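PDB 2GGS: dTDP-4-dehydrorhamnose reductase from Sulfolobus tokodaii, which binds NADPH in a Rossmann-type fold and probably uses it to reduce dTDP-4-dehydrorhamnose. Local coordinates for residues 127-130 with 131-135; 49-52 with 53-57; 141-144 with 145-148. All blocks are in the same frame, centred on the assembly; numbering follows the deposited sequence.

Contact 1 of 3, residues 127-130 with 131-135. With NDP (NADPH dihydro-nicotinamide-adenine-dinucleotide phosphate), chain C.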
# COMPACT_ATOMS: atom_id res chain seq x y z
N ILE A 127 13.49 -9.45 -1.48
CA ILE A 127 14.89 -9.20 -1.14
C ILE A 127 15.11 -8.19 -0.00
O ILE A 127 16.24 -7.77 0.27
CB ILE A 127 15.73 -8.85 -2.40
CG1 ILE A 127 15.37 -7.45 -2.94
CG2 ILE A 127 15.56 -9.95 -3.44
CD1 ILE A 127 16.29 -6.95 -4.13
N ASN A 128 14.02 -7.78 0.66
CA ASN A 128 14.15 -6.99 1.87
C ASN A 128 13.11 -7.46 2.88
O ASN A 128 12.14 -8.14 2.48
CB ASN A 128 14.03 -5.48 1.57
CG ASN A 128 12.76 -5.11 0.81
OD1 ASN A 128 11.64 -5.39 1.24
ND2 ASN A 128 12.94 -4.48 -0.34
N TYR A 129 13.32 -7.12 4.16
CA TYR A 129 12.42 -7.62 5.20
C TYR A 129 11.01 -6.99 5.16
O TYR A 129 10.03 -7.62 5.57
CB TYR A 129 13.05 -7.59 6.62
CG TYR A 129 12.25 -8.53 7.48
CD1 TYR A 129 12.35 -9.91 7.30
CD2 TYR A 129 11.29 -8.04 8.38
CE1 TYR A 129 11.54 -10.80 8.03
CE2 TYR A 129 10.47 -8.94 9.12
CZ TYR A 129 10.62 -10.31 8.93
OH TYR A 129 9.79 -11.19 9.61
N TYR A 130 10.88 -5.76 4.68
CA TYR A 130 9.56 -5.20 4.48
C TYR A 130 8.79 -6.15 3.56
O TYR A 130 7.67 -6.59 3.89
CB TYR A 130 9.64 -3.79 3.87
CG TYR A 130 8.31 -3.30 3.36
CD1 TYR A 130 7.27 -2.98 4.23
CD2 TYR A 130 8.08 -3.18 1.98
CE1 TYR A 130 6.04 -2.52 3.75
CE2 TYR A 130 6.83 -2.74 1.48
CZ TYR A 130 5.83 -2.41 2.36
OH TYR A 130 4.62 -1.95 1.91
N GLY A 131 9.39 -6.47 2.41
CA GLY A 131 8.79 -7.42 1.45
C GLY A 131 8.46 -8.80 2.03
O GLY A 131 7.37 -9.36 1.81
N LEU A 132 9.40 -9.36 2.80
CA LEU A 132 9.18 -10.68 3.42
C LEU A 132 8.08 -10.63 4.46
O LEU A 132 7.19 -11.48 4.46
CB LEU A 132 10.50 -11.21 4.03
CG LEU A 132 10.28 -12.62 4.63
CD1 LEU A 132 9.64 -13.63 3.65
CD2 LEU A 132 11.61 -13.17 5.16
N SER A 133 8.14 -9.66 5.38
CA SER A 133 7.05 -9.53 6.37
C SER A 133 5.69 -9.39 5.68
O SER A 133 4.72 -10.03 6.10
CB SER A 133 7.29 -8.40 7.39
OG SER A 133 7.37 -7.14 6.76
N LYS A 134 5.62 -8.58 4.62
CA LYS A 134 4.40 -8.45 3.86
C LYS A 134 4.00 -9.76 3.19
O LYS A 134 2.82 -10.14 3.23
CB LYS A 134 4.50 -7.28 2.87
CG LYS A 134 4.52 -5.89 3.58
CD LYS A 134 3.19 -5.45 4.19
CE LYS A 134 2.06 -5.28 3.15
NZ LYS A 134 0.77 -4.88 3.76
N LEU A 135 4.96 -10.46 2.64
CA LEU A 135 4.66 -11.76 2.00
C LEU A 135 4.11 -12.74 3.02
O LEU A 135 3.17 -13.45 2.73
CB LEU A 135 5.88 -12.36 1.33
CG LEU A 135 5.66 -13.78 0.78
CD1 LEU A 135 4.54 -13.78 -0.26
CD2 LEU A 135 7.00 -14.25 0.19
PA NDP C . 1.09 4.49 5.67
O1A NDP C . 2.47 4.37 6.17
O2A NDP C . 0.72 5.86 5.23
O5B NDP C . 0.03 4.02 6.75
C5B NDP C . 0.32 2.95 7.62
C4B NDP C . -0.92 2.77 8.46
O4B NDP C . -0.73 1.60 9.26
C3B NDP C . -1.23 3.96 9.35
O3B NDP C . -2.62 4.18 9.34
C2B NDP C . -0.79 3.43 10.72
O2B NDP C . -1.56 4.04 11.71
C1B NDP C . -1.15 1.96 10.56
N9A NDP C . -0.45 1.13 11.54
C8A NDP C . 0.88 0.84 11.58
N7A NDP C . 1.13 0.06 12.67
C5A NDP C . -0.04 -0.14 13.30
C6A NDP C . -0.38 -0.84 14.46
N6A NDP C . 0.59 -1.40 15.24
N1A NDP C . -1.70 -0.81 14.84
C2A NDP C . -2.69 -0.14 14.13
N3A NDP C . -2.34 0.55 13.00
C4A NDP C . -1.05 0.55 12.62
O3 NDP C . 1.00 3.35 4.53
PN NDP C . 0.23 3.45 3.10
O1N NDP C . -1.09 4.03 3.18
O2N NDP C . 1.27 4.03 2.22
O5D NDP C . 0.16 1.89 2.74
C5D NDP C . -1.08 1.20 2.77
C4D NDP C . -0.91 -0.28 2.47
O4D NDP C . -0.34 -0.41 1.19
C3D NDP C . 0.03 -1.02 3.43
O3D NDP C . -0.49 -2.31 3.50
C2D NDP C . 1.36 -1.03 2.70
O2D NDP C . 2.16 -2.11 3.15
C1D NDP C . 0.84 -1.20 1.25
N1N NDP C . 1.84 -0.72 0.28
C2N NDP C . 2.38 0.51 0.49
C3N NDP C . 3.18 1.12 -0.46
C7N NDP C . 3.75 2.48 -0.18
O7N NDP C . 4.74 3.00 -1.03
N7N NDP C . 3.32 3.17 0.88
C4N NDP C . 3.49 0.42 -1.77
C5N NDP C . 2.88 -0.95 -1.90
C6N NDP C . 2.07 -1.45 -0.87
P2B NDP C . -0.97 5.27 12.65
O1X NDP C . -2.21 5.87 13.18
O2X NDP C . -0.15 6.19 11.80
O3X NDP C . -0.06 4.69 13.77
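Tyr130 and Lys134 run side by side from one flank of helix 129-141: the tyrosine ring leaves with CG opposite its backbone N (chi1 167°), while the lysine starts with CG opposite the carbonyl carbon (chi1 -69°) and bends at chi2 and chi3. They form the Tyr-x-x-x-Lys pair of the short-chain dehydrogenase/reductase fold, spaced by one helical turn and pointing the same way, at the NADPH ribose. Lys134 CG lies over one face of the Tyr130 ring, offset toward its rim and 4.0 Å from the centroid, a CH-pi contact between two side chains that run alongside each other. Tyr130 OH is hydrogen-bonded to NADPH O2D at 2.8 Å, and this oxygen lies at the ring edge, near its plane. Lys134 NZ donates to O3D of the same ribose at 2.9 Å and more weakly to O2D, and it also bonds to the carbonyl of Ile105 in strand 101-107.

Asn128 caps the start of the helix: from the N-cap position it places OD1 2.8 Å from Gly131 N, the donor lying nearly on the line of the side-chain C=O bond, and its ND2 is bound by the carbonyl of Lys243. Tyr129 leaves the helix in a different direction, its CE1 3.7 Å from Leu132 CD2, and its ring touches helix 77-97. Ser133 OG bonds to Asn84 and lies close to two carbonyl oxygens of the preceding turn, 3.0 Å from Tyr129 O and 2.9 Å from Tyr130 O.

Contact 2 of 3, residues 49-52 with 53-57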
# COMPACT_ATOMS: atom_id res chain seq x y z
N LEU A 49 -7.51 -6.62 19.36
CA LEU A 49 -7.88 -6.64 17.92
C LEU A 49 -9.05 -7.57 17.63
O LEU A 49 -10.06 -7.15 17.03
CB LEU A 49 -6.66 -7.00 17.07
CG LEU A 49 -6.92 -7.33 15.59
CD1 LEU A 49 -7.41 -6.04 14.89
CD2 LEU A 49 -5.64 -7.86 14.97
N GLU A 50 -8.93 -8.84 18.02
CA GLU A 50 -9.99 -9.79 17.75
C GLU A 50 -11.32 -9.37 18.40
O GLU A 50 -12.38 -9.47 17.78
CB GLU A 50 -9.59 -11.21 18.15
CG GLU A 50 -8.37 -11.75 17.39
CD GLU A 50 -8.15 -13.26 17.55
OE1 GLU A 50 -9.11 -14.04 17.60
OE2 GLU A 50 -6.99 -13.67 17.65
N ASP A 51 -11.26 -8.89 19.63
CA ASP A 51 -12.45 -8.42 20.34
C ASP A 51 -13.10 -7.27 19.60
O ASP A 51 -14.31 -7.21 19.47
CB ASP A 51 -12.09 -7.92 21.75
CG ASP A 51 -13.34 -7.57 22.55
OD1 ASP A 51 -14.21 -8.44 22.70
OD2 ASP A 51 -13.46 -6.41 22.97
N PHE A 52 -12.27 -6.38 19.07
CA PHE A 52 -12.76 -5.17 18.39
C PHE A 52 -13.54 -5.59 17.15
O PHE A 52 -14.66 -5.08 16.90
CB PHE A 52 -11.58 -4.26 18.03
CG PHE A 52 -12.00 -2.95 17.44
CD1 PHE A 52 -12.35 -1.88 18.26
CD2 PHE A 52 -12.11 -2.82 16.07
CE1 PHE A 52 -12.75 -0.66 17.70
CE2 PHE A 52 -12.55 -1.61 15.51
CZ PHE A 52 -12.86 -0.55 16.31
N ILE A 53 -12.98 -6.55 16.41
CA ILE A 53 -13.61 -7.00 15.18
C ILE A 53 -14.94 -7.67 15.48
O ILE A 53 -15.94 -7.39 14.82
CB ILE A 53 -12.64 -7.93 14.39
CG1 ILE A 53 -11.52 -7.08 13.76
CG2 ILE A 53 -13.39 -8.72 13.30
CD1 ILE A 53 -10.32 -7.87 13.24
N ILE A 54 -14.93 -8.55 16.48
CA ILE A 54 -16.11 -9.31 16.84
C ILE A 54 -17.22 -8.40 17.39
O ILE A 54 -18.40 -8.63 17.11
CB ILE A 54 -15.76 -10.50 17.77
CG1 ILE A 54 -14.86 -11.49 17.01
CG2 ILE A 54 -17.05 -11.22 18.28
CD1 ILE A 54 -14.09 -12.44 17.86
N LYS A 55 -16.83 -7.37 18.15
CA LYS A 55 -17.78 -6.38 18.67
C LYS A 55 -18.35 -5.45 17.58
O LYS A 55 -19.56 -5.23 17.53
CB LYS A 55 -17.18 -5.56 19.84
CG LYS A 55 -16.85 -6.39 21.10
CD LYS A 55 -18.12 -6.99 21.76
CE LYS A 55 -17.79 -8.13 22.75
NZ LYS A 55 -16.80 -7.72 23.78
N LYS A 56 -17.50 -4.91 16.71
CA LYS A 56 -17.95 -3.91 15.73
C LYS A 56 -18.66 -4.52 14.54
O LYS A 56 -19.41 -3.82 13.84
CB LYS A 56 -16.77 -3.05 15.26
CG LYS A 56 -16.07 -2.25 16.36
CD LYS A 56 -17.00 -1.40 17.23
CE LYS A 56 -16.16 -0.64 18.27
NZ LYS A 56 -16.97 0.11 19.28
N ARG A 57 -18.43 -5.82 14.29
CA ARG A 57 -19.15 -6.56 13.26
C ARG A 57 -19.08 -5.90 11.86
O ARG A 57 -20.10 -5.66 11.21
CB ARG A 57 -20.62 -6.81 13.69
CG ARG A 57 -20.69 -7.64 15.01
CD ARG A 57 -22.11 -8.12 15.33
NE ARG A 57 -22.80 -8.69 14.17
CZ ARG A 57 -22.68 -9.95 13.80
NH1 ARG A 57 -21.88 -10.76 14.47
NH2 ARG A 57 -23.32 -10.41 12.71
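Lys56 reaches back along helix 46-56 to Phe52, one turn earlier, in an i to i+4 pairing on a helix that flanks the Rossmann-type parallel sheet. Its CB lies 3.4 Å from Phe52 O, the carbonyl that accepts the Lys56 N-H. CG, next along, sits over one face of the Phe52 ring, 3.7 Å from the centroid and 15° off the normal, a CH-pi contact. A bend at chi2 (-53°) then carries the chain across the ring: CD continues it, CE is the last atom to touch the ring, 3.5 Å from Phe52 CE1, and NZ lies beyond. The ring itself packs on Leu4, Ile27 and Val29 of the neighbouring strands, so the aliphatic part of the lysine extends an apolar patch that begins in the sheet.

Leu49 and Ile53 lie side by side nearby, with Leu49 CD1 3.8 Å from Ile53 CD1; Leu49 also touches His90 and Ile91, and Ile53 touches Ala94, all of helix 77-97. Glu50 turns its carboxylate to His90 and to Arg93, the latter by a salt bridge. On the exposed side Asp51 and Lys55 form another salt bridge: Lys55 NZ, at 2.9 Å, meets the syn lone pair of Asp51 OD1.

Contact 3 of 3, residues 141-144 with 145-148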
# COMPACT_ATOMS: atom_id res chain seq x y z
N ALA A 141 -3.27 -14.25 4.91
CA ALA A 141 -4.49 -13.68 4.30
C ALA A 141 -5.11 -14.58 3.23
O ALA A 141 -6.28 -14.39 2.87
CB ALA A 141 -4.21 -12.32 3.74
N LEU A 142 -4.34 -15.56 2.75
CA LEU A 142 -4.80 -16.46 1.67
C LEU A 142 -5.97 -17.30 2.14
O LEU A 142 -5.79 -18.17 2.98
CB LEU A 142 -3.66 -17.37 1.18
CG LEU A 142 -2.75 -16.71 0.14
CD1 LEU A 142 -1.35 -17.36 0.07
CD2 LEU A 142 -3.44 -16.76 -1.23
N GLN A 143 -7.17 -17.00 1.61
CA GLN A 143 -8.39 -17.70 2.01
C GLN A 143 -9.29 -17.83 0.80
O GLN A 143 -9.27 -16.97 -0.09
CB GLN A 143 -9.12 -16.96 3.16
CG GLN A 143 -8.30 -16.68 4.42
CD GLN A 143 -7.86 -17.95 5.16
OE1 GLN A 143 -8.57 -18.96 5.16
NE2 GLN A 143 -6.68 -17.90 5.79
N ASP A 144 -10.10 -18.89 0.75
CA ASP A 144 -10.99 -19.09 -0.40
C ASP A 144 -11.83 -17.87 -0.71
O ASP A 144 -12.02 -17.53 -1.89
CB ASP A 144 -11.86 -20.33 -0.22
CG ASP A 144 -11.10 -21.63 -0.50
OD1 ASP A 144 -11.74 -22.70 -0.45
OD2 ASP A 144 -9.88 -21.57 -0.80
N ASP A 145 -12.26 -17.16 0.33
CA ASP A 145 -13.12 -15.99 0.16
C ASP A 145 -12.52 -14.62 0.56
O ASP A 145 -13.25 -13.67 0.79
CB ASP A 145 -14.46 -16.21 0.89
CG ASP A 145 -14.29 -16.44 2.40
OD1 ASP A 145 -13.14 -16.45 2.94
OD2 ASP A 145 -15.34 -16.65 3.04
N SER A 146 -11.20 -14.51 0.61
CA SER A 146 -10.55 -13.19 0.86
C SER A 146 -9.97 -12.67 -0.45
O SER A 146 -9.80 -13.44 -1.39
CB SER A 146 -9.42 -13.29 1.89
OG SER A 146 -8.30 -13.91 1.31
N LEU A 147 -9.62 -11.39 -0.47
CA LEU A 147 -8.98 -10.75 -1.63
C LEU A 147 -7.67 -10.10 -1.16
O LEU A 147 -7.70 -9.34 -0.18
CB LEU A 147 -9.88 -9.65 -2.19
CG LEU A 147 -9.35 -8.94 -3.43
CD1 LEU A 147 -9.17 -9.96 -4.59
CD2 LEU A 147 -10.29 -7.79 -3.79
N ILE A 148 -6.57 -10.39 -1.86
CA ILE A 148 -5.27 -9.74 -1.63
C ILE A 148 -5.10 -8.80 -2.83
O ILE A 148 -5.17 -9.23 -3.99
CB ILE A 148 -4.09 -10.74 -1.59
CG1 ILE A 148 -4.13 -11.56 -0.29
CG2 ILE A 148 -2.74 -10.00 -1.73
CD1 ILE A 148 -3.35 -12.87 -0.38
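Ser146 closes the loop between helix 129-141 and strand 147-151 by donating from its side chain to the carbonyl of Ala141, the last residue of that helix. The bond from Ser146 OG to Ala141 O is short, 2.6 Å, and the donor is tilted only 17° from the carbonyl plane. It is reached because OG stands between the backbone N and the carbonyl carbon of its own residue (chi1 73°), turned back across the loop. A helix-end carbonyl is thus satisfied by a side chain, where a further turn would have supplied an N-H.

The backbone of Ser146 is engaged as well. Its N donates to Gln143 O at 3.2 Å, closing a type I beta turn from Gln143 to Ser146; the N-H points almost straight at the oxygen but comes from above the carbonyl plane, well away from the lone-pair directions. Gln143 folds its own side chain back at chi2, and its NE2 donates to the carbonyl of Phe140, so the helix end receives a second side-chain donor.

Apolar contacts complete the return: Ala141 CB lies 4.1 Å from Ile148 CG1, and Leu142 CG lies 3.9 Å from Ile148 CD1. Backbone bonds from Ser146 and Ile148 to strand 203-206, and from Leu147 to strand 101-107, place this segment in the parallel sheet. The whole is the tight connection that ends a beta-alpha-beta crossover of the Rossmann-type fold.

How the contacts relate
Contacts 1 and 3 belong to the same beta-alpha-beta unit, at the start of helix 129-141 and at its end with the loop that follows, with centres 19 Å apart and nearest atoms about 7 Å apart. Contact 1 touches the NADPH directly; in contact 3 the side chain of Ile148 is about 10 Å from the cofactor and about 8 Å from the side chain of Lys134. Contact 2, on helix 46-56, is remote from contact 1, 28 Å between centres, yet Leu49 comes within about 8 Å of the cofactor by its side chain and packs on Leu43, a cofactor-binding residue. Helix 77-97 is a neighbour common to all three.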